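PDB 4IIW: Lmo1499 protein from Listeria monocytogenes, which probably acts as a lytic endotransglycosylase of the MltG family, cleaving nascent peptidoglycan strands to terminate their elongation. Local coordinates for residues E211-M217 with A308-E312. Sequence-based numbering, arbitrary orientation.
Sequences ELTKQKM and ALYPE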
loop_
_atom_site.group_PDB
_atom_site.type_symbol
_atom_site.label_atom_id
_atom_site.label_comp_id
_atom_site.label_asym_id
_atom_site.label_seq_id
_atom_site.Cartn_x
_atom_site.Cartn_y
_atom_site.Cartn_z
ATOM N N GLU B 211 -11.729 61.397 37.452
ATOM C CA GLU B 211 -11.469 60.726 38.721
ATOM C C GLU B 211 -9.946 60.604 38.971
ATOM O O GLU B 211 -9.484 60.786 40.094
ATOM C CB GLU B 211 -12.195 59.380 38.799
ATOM C CG GLU B 211 -12.112 58.718 40.175
ATOM C CD GLU B 211 -12.756 59.544 41.320
ATOM O OE1 GLU B 211 -13.731 60.297 41.078
ATOM O OE2 GLU B 211 -12.293 59.412 42.473
ATOM N N LEU B 212 -9.172 60.323 37.921
ATOM C CA LEU B 212 -7.716 60.252 38.045
ATOM C C LEU B 212 -7.129 61.574 38.580
ATOM O O LEU B 212 -6.258 61.562 39.456
ATOM C CB LEU B 212 -7.096 59.936 36.701
ATOM C CG LEU B 212 -7.346 58.529 36.169
ATOM C CD1 LEU B 212 -6.953 58.454 34.706
ATOM C CD2 LEU B 212 -6.596 57.497 37.006
ATOM N N THR B 213 -7.607 62.699 38.042
ATOM C CA THR B 213 -7.165 64.026 38.463
ATOM C C THR B 213 -7.513 64.273 39.940
ATOM O O THR B 213 -6.695 64.782 40.706
ATOM C CB THR B 213 -7.810 65.164 37.601
ATOM O OG1 THR B 213 -7.469 64.997 36.213
ATOM C CG2 THR B 213 -7.341 66.554 38.080
ATOM N N LYS B 214 -8.726 63.902 40.335
ATOM C CA LYS B 214 -9.176 64.072 41.713
ATOM C C LYS B 214 -8.358 63.233 42.702
ATOM O O LYS B 214 -8.022 63.704 43.771
ATOM C CB LYS B 214 -10.663 63.727 41.836
ATOM C CG LYS B 214 -11.214 63.931 43.243
ATOM C CD LYS B 214 -12.687 63.593 43.320
ATOM C CE LYS B 214 -13.216 63.766 44.726
ATOM N NZ LYS B 214 -14.657 63.446 44.763
ATOM N N GLN B 215 -8.054 61.988 42.351
ATOM C CA GLN B 215 -7.245 61.133 43.226
ATOM C C GLN B 215 -5.726 61.340 43.012
ATOM O O GLN B 215 -4.913 60.814 43.775
ATOM C CB GLN B 215 -7.591 59.664 43.002
ATOM C CG GLN B 215 -9.050 59.326 43.210
ATOM C CD GLN B 215 -9.312 57.827 43.122
ATOM O OE1 GLN B 215 -8.396 57.015 43.297
ATOM N NE2 GLN B 215 -10.566 57.450 42.863
ATOM N N LYS B 216 -5.367 62.115 41.981
ATOM C CA LYS B 216 -3.969 62.359 41.600
ATOM C C LYS B 216 -3.250 61.044 41.388
ATOM O O LYS B 216 -2.209 60.774 41.976
ATOM C CB LYS B 216 -3.254 63.254 42.600
ATOM C CG LYS B 216 -3.644 64.717 42.445
ATOM C CD LYS B 216 -3.005 65.618 43.511
ATOM C CE LYS B 216 -3.676 65.452 44.865
ATOM N NZ LYS B 216 -5.102 65.910 44.849
HETATM N N MSE B 217 -3.848 60.221 40.542
HETATM C CA MSE B 217 -3.304 58.929 40.191
HETATM C C MSE B 217 -2.847 59.052 38.747
HETATM O O MSE B 217 -3.618 59.482 37.884
HETATM C CB MSE B 217 -4.382 57.858 40.313
HETATM C CG MSE B 217 -3.854 56.461 40.280
HETATM SE SE MSE B 217 -5.268 55.176 40.560
HETATM C CE MSE B 217 -4.124 53.668 41.100
ATOM N N ALA B 308 -10.017 49.635 40.049
ATOM C CA ALA B 308 -8.825 50.370 40.439
ATOM C C ALA B 308 -9.174 51.751 40.962
ATOM O O ALA B 308 -8.603 52.192 41.939
ATOM C CB ALA B 308 -7.828 50.480 39.248
ATOM N N LEU B 309 -10.105 52.430 40.303
ATOM C CA LEU B 309 -10.513 53.773 40.709
ATOM C C LEU B 309 -11.588 53.812 41.784
ATOM O O LEU B 309 -11.653 54.767 42.553
ATOM C CB LEU B 309 -11.026 54.562 39.502
ATOM C CG LEU B 309 -9.985 54.994 38.485
ATOM C CD1 LEU B 309 -10.662 55.807 37.402
ATOM C CD2 LEU B 309 -8.883 55.812 39.167
ATOM N N TYR B 310 -12.432 52.787 41.825
ATOM C CA TYR B 310 -13.544 52.737 42.768
ATOM C C TYR B 310 -13.575 51.442 43.549
ATOM O O TYR B 310 -14.480 50.642 43.398
ATOM C CB TYR B 310 -14.861 52.884 42.016
ATOM C CG TYR B 310 -14.990 54.162 41.232
ATOM C CD1 TYR B 310 -14.716 54.194 39.871
ATOM C CD2 TYR B 310 -15.402 55.339 41.851
ATOM C CE1 TYR B 310 -14.848 55.362 39.143
ATOM C CE2 TYR B 310 -15.533 56.514 41.134
ATOM C CZ TYR B 310 -15.253 56.516 39.782
ATOM O OH TYR B 310 -15.381 57.674 39.068
ATOM N N PRO B 311 -12.586 51.232 44.406
ATOM C CA PRO B 311 -12.580 50.006 45.190
ATOM C C PRO B 311 -13.582 50.066 46.327
ATOM O O PRO B 311 -14.135 51.132 46.594
ATOM C CB PRO B 311 -11.151 49.951 45.745
ATOM C CG PRO B 311 -10.701 51.358 45.768
ATOM C CD PRO B 311 -11.417 52.082 44.676
ATOM N N GLU B 312 -13.823 48.931 46.978
ATOM C CA GLU B 312 -14.718 48.905 48.114
ATOM C C GLU B 312 -13.941 49.191 49.400
ATOM O O GLU B 312 -12.775 48.825 49.532
ATOM C CB GLU B 312 -15.448 47.567 48.214
ATOM C CG GLU B 312 -16.356 47.285 47.029
ATOM C CD GLU B 312 -17.346 46.162 47.288
ATOM O OE1 GLU B 312 -17.514 45.776 48.465
ATOM O OE2 GLU B 312 -17.968 45.675 46.315
#
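Leu309, in the last turn of helix 302-309, makes the apolar half of this contact with both of its methyl groups. Leu309 CD2 lies 3.6 Å from Leu212 CD2, the two side chains crossing at about a right angle. The same Leu309 CD2 is 3.9 Å from SE of the selenomethionine at Met217. That chain runs extended beyond CG, which brings the selenium up to the leucine from the loop that follows helix 209-215. The other methyl, CD1, faces CB of Glu211. Both leucines are buried, and Phe222 of helix 219-232 touches each of them.

The outer side is polar and more open, with Gln215 and Tyr310 both exposed. Gln215 NE2 donates twice: to Leu309 O at 2.9 Å (N-H...O 166°) and to OE2 of Glu211, one turn back, at 2.6 Å. Both acceptors lie almost in the amide plane, and the carboxylate offers its anti lone pair, so the two bonds fix the rotation of the amide. Leu309 O thus finds a partner where Tyr310 leaves helical geometry. With CG anti to the backbone N (chi1 -172°), Glu211 places CG 3.6 Å from Tyr310 OH, and the bend at chi2 keeps the carboxylate beside Gln215 NE2. Glu211 and Tyr310 cross obliquely, carboxylate and ring planes 42° apart, without a hydrogen bond.

Two helix C-termini therefore meet here, away from the predicted catalytic glutamate. The last carbonyl of helix 302-309, Leu309 O, accepts the Gln215 side-chain amide, while helix 209-215 ends in a Schellman motif, with Lys216 at positive phi and Met217 N bonded to Leu212 O.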